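Local coordinates for glycosyl hydrolase family 2, TIM barrel domain protein (Parabacteroides merdae ATCC 43184, PDB 6DXU), which probably hydrolyses beta-glucuronides to release glucuronic acid, as a gut bacterial beta-glucuronidase of glycoside hydrolase family 2, at residues H331-D335 with H367-S371. Sequence-based numbering, arbitrary orientation.
Sequences HRHED and HYQQS
Gln370 reaches across to Arg332 and grips it at two places. Gln370 CB lies 3.3 Å from Glu334 OE1, and CG runs on past that carboxylate, the two side chains sliding by each other in opposite directions. CD packs on Glu334 CG, and there the amide divides. Gln370 OE1 accepts from Arg332 NH1 at 2.8 Å, in the guanidinium plane but well above the amide's own carbonyl plane. Gln370 NE2 donates to Arg332 O at 2.9 Å, with an N-H...O angle of 137° and the donor above the Arg332 carbonyl plane. With CG beside the backbone N (chi1 -70°) and the chain extended beyond it, the amide is carried over to the arginine.

Tyr368 OH is the second hub. Tyr368 OH shares a hydrogen bond with His333 ND1 (2.6 Å), accepts the N-H of Glu334 N (3.0 Å), and is hydrogen-bonded to a water that donates to Glu334 O. Glu334 OE1 accepts from Ser371 N at 2.7 Å, Ser371 being the N-cap residue of helix 372-381; Glu334 OE2 forms a salt bridge with Arg192.

Cut back to an alanine here, the Gln370 side chain would probably leave Arg332 O and NH1 without these partners and a gap beside Glu334 CG. These buried bonds tie together the loops that follow strands 323-331 and 362-364 of the TIM barrel, and the carboxylate at the helix start is likely to be favoured by the helix dipole as well as by Arg192.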
ATOM      1  N   HIS D 331     -44.154  -6.753   0.608  1.00 19.46           N
ATOM      2  CA  HIS D 331     -42.716  -6.680   0.376  1.00 22.12           C
ATOM      3  C   HIS D 331     -42.345  -7.735  -0.646  1.00 23.58           C
ATOM      4  O   HIS D 331     -43.106  -8.669  -0.909  1.00 20.47           O
ATOM      5  CB  HIS D 331     -41.865  -6.962   1.618  1.00 19.45           C
ATOM      6  CG  HIS D 331     -42.039  -6.005   2.754  1.00 21.99           C
ATOM      7  ND1 HIS D 331     -43.154  -5.993   3.564  1.00 21.06           N
ATOM      8  CD2 HIS D 331     -41.178  -5.101   3.285  1.00 20.88           C
ATOM      9  CE1 HIS D 331     -42.987  -5.095   4.523  1.00 20.66           C
ATOM     10  NE2 HIS D 331     -41.795  -4.541   4.378  1.00 21.61           N
ATOM     11  N   ARG D 332     -41.130  -7.626  -1.172  1.00 22.51           N
ATOM     12  CA  ARG D 332     -40.613  -8.725  -1.968  1.00 19.54           C
ATOM     13  C   ARG D 332     -39.099  -8.778  -1.824  1.00 22.34           C
ATOM     14  O   ARG D 332     -38.442  -7.757  -1.596  1.00 18.69           O
ATOM     15  CB  ARG D 332     -41.024  -8.600  -3.444  1.00 20.91           C
ATOM     16  CG  ARG D 332     -40.216  -7.596  -4.249  1.00 22.44           C
ATOM     17  CD  ARG D 332     -40.651  -7.542  -5.714  1.00 20.84           C
ATOM     18  NE  ARG D 332     -40.422  -8.799  -6.448  1.00 21.96           N
ATOM     19  CZ  ARG D 332     -39.287  -9.124  -7.075  1.00 20.70           C
ATOM     20  NH1 ARG D 332     -38.236  -8.303  -7.059  1.00 19.39           N
ATOM     21  NH2 ARG D 332     -39.204 -10.275  -7.736  1.00 21.42           N
ATOM     22  N   HIS D 333     -38.569  -9.991  -1.902  1.00 17.40           N
ATOM     23  CA  HIS D 333     -37.152 -10.232  -2.122  1.00 20.80           C
ATOM     24  C   HIS D 333     -36.928 -10.626  -3.579  1.00 20.79           C
ATOM     25  O   HIS D 333     -37.824 -11.167  -4.245  1.00 20.59           O
ATOM     26  CB  HIS D 333     -36.633 -11.337  -1.192  1.00 18.43           C
ATOM     27  CG  HIS D 333     -36.106 -10.832   0.116  1.00 24.16           C
ATOM     28  ND1 HIS D 333     -34.996 -10.017   0.205  1.00 20.59           N
ATOM     29  CD2 HIS D 333     -36.527 -11.036   1.386  1.00 21.66           C
ATOM     30  CE1 HIS D 333     -34.758  -9.742   1.476  1.00 23.37           C
ATOM     31  NE2 HIS D 333     -35.674 -10.346   2.213  1.00 20.27           N
ATOM     32  N   GLU D 334     -35.735 -10.329  -4.086  1.00 21.15           N
ATOM     33  CA  GLU D 334     -35.330 -10.830  -5.397  1.00 19.91           C
ATOM     34  C   GLU D 334     -34.852 -12.254  -5.189  1.00 21.00           C
ATOM     35  O   GLU D 334     -33.678 -12.509  -4.905  1.00 20.16           O
ATOM     36  CB  GLU D 334     -34.248  -9.961  -6.023  1.00 20.05           C
ATOM     37  CG  GLU D 334     -34.718  -8.577  -6.376  1.00 20.95           C
ATOM     38  CD  GLU D 334     -33.698  -7.815  -7.213  1.00 25.23           C
ATOM     39  OE1 GLU D 334     -34.069  -6.782  -7.789  1.00 29.12           O
ATOM     40  OE2 GLU D 334     -32.545  -8.275  -7.337  1.00 25.97           O
ATOM     41  N   ASP D 335     -35.785 -13.191  -5.311  1.00 18.87           N
ATOM     42  CA  ASP D 335     -35.528 -14.602  -5.045  1.00 18.73           C
ATOM     43  C   ASP D 335     -36.664 -15.397  -5.662  1.00 21.75           C
ATOM     44  O   ASP D 335     -37.817 -14.965  -5.594  1.00 23.25           O
ATOM     45  CB  ASP D 335     -35.439 -14.864  -3.537  1.00 20.57           C
ATOM     46  CG  ASP D 335     -35.146 -16.315  -3.204  1.00 21.34           C
ATOM     47  OD1 ASP D 335     -34.141 -16.852  -3.716  1.00 20.33           O
ATOM     48  OD2 ASP D 335     -35.893 -16.902  -2.386  1.00 19.43           O
ATOM     49  N   HIS D 367     -34.888  -5.325   1.553  1.00 19.38           N
ATOM     50  CA  HIS D 367     -33.888  -4.552   2.273  1.00 18.93           C
ATOM     51  C   HIS D 367     -32.830  -3.950   1.353  1.00 21.98           C
ATOM     52  O   HIS D 367     -31.718  -3.654   1.811  1.00 21.40           O
ATOM     53  CB  HIS D 367     -33.233  -5.431   3.342  1.00 21.22           C
ATOM     54  CG  HIS D 367     -34.214  -6.012   4.312  1.00 23.93           C
ATOM     55  ND1 HIS D 367     -35.143  -5.241   4.980  1.00 27.52           N
ATOM     56  CD2 HIS D 367     -34.449  -7.292   4.689  1.00 24.64           C
ATOM     57  CE1 HIS D 367     -35.887  -6.017   5.749  1.00 25.41           C
ATOM     58  NE2 HIS D 367     -35.485  -7.266   5.593  1.00 24.00           N
ATOM     59  N   TYR D 368     -33.147  -3.726   0.079  1.00 19.07           N
ATOM     60  CA  TYR D 368     -32.117  -3.239  -0.836  1.00 20.42           C
ATOM     61  C   TYR D 368     -32.753  -2.670  -2.096  1.00 19.22           C
ATOM     62  O   TYR D 368     -33.944  -2.863  -2.369  1.00 19.88           O
ATOM     63  CB  TYR D 368     -31.113  -4.360  -1.190  1.00 15.26           C
ATOM     64  CG  TYR D 368     -31.812  -5.685  -1.419  1.00 18.89           C
ATOM     65  CD1 TYR D 368     -32.505  -5.933  -2.595  1.00 19.46           C
ATOM     66  CD2 TYR D 368     -31.791  -6.689  -0.443  1.00 19.89           C
ATOM     67  CE1 TYR D 368     -33.165  -7.153  -2.807  1.00 21.32           C
ATOM     68  CE2 TYR D 368     -32.450  -7.903  -0.642  1.00 19.15           C
ATOM     69  CZ  TYR D 368     -33.128  -8.135  -1.826  1.00 21.01           C
ATOM     70  OH  TYR D 368     -33.785  -9.354  -2.001  1.00 23.87           O
ATOM     71  N   GLN D 369     -31.934  -1.923  -2.846  1.00 20.59           N
ATOM     72  CA  GLN D 369     -32.337  -1.451  -4.162  1.00 19.06           C
ATOM     73  C   GLN D 369     -32.630  -2.648  -5.054  1.00 18.58           C
ATOM     74  O   GLN D 369     -31.901  -3.645  -5.036  1.00 20.80           O
ATOM     75  CB  GLN D 369     -31.221  -0.598  -4.771  1.00 16.60           C
ATOM     76  CG  GLN D 369     -31.498  -0.131  -6.201  1.00 16.50           C
ATOM     77  CD  GLN D 369     -30.358   0.711  -6.777  1.00 19.72           C
ATOM     78  OE1 GLN D 369     -29.512   1.243  -6.039  1.00 18.75           O
ATOM     79  NE2 GLN D 369     -30.323   0.824  -8.098  1.00 18.60           N
ATOM     80  N   GLN D 370     -33.696  -2.563  -5.843  1.00 17.96           N
ATOM     81  CA  GLN D 370     -34.067  -3.706  -6.662  1.00 18.84           C
ATOM     82  C   GLN D 370     -33.915  -3.369  -8.139  1.00 20.87           C
ATOM     83  O   GLN D 370     -33.673  -2.222  -8.511  1.00 20.46           O
ATOM     84  CB  GLN D 370     -35.490  -4.170  -6.315  1.00 16.93           C
ATOM     85  CG  GLN D 370     -35.515  -4.820  -4.927  1.00 19.58           C
ATOM     86  CD  GLN D 370     -36.684  -5.768  -4.713  1.00 21.95           C
ATOM     87  OE1 GLN D 370     -37.508  -5.980  -5.607  1.00 21.15           O
ATOM     88  NE2 GLN D 370     -36.755  -6.347  -3.521  1.00 20.19           N
ATOM     89  N   SER D 371     -34.006  -4.406  -8.979  1.00 19.30           N
ATOM     90  CA  SER D 371     -33.906  -4.226 -10.425  1.00 20.92           C
ATOM     91  C   SER D 371     -34.774  -3.069 -10.909  1.00 21.99           C
ATOM     92  O   SER D 371     -35.925  -2.917 -10.486  1.00 20.88           O
ATOM     93  CB  SER D 371     -34.350  -5.509 -11.131  1.00 24.47           C
ATOM     94  OG  SER D 371     -34.553  -5.275 -12.506  1.00 21.55           O
TER
HETATM   95  O   HOH W   1     -32.259 -11.566  -2.542  1.00 26.90           O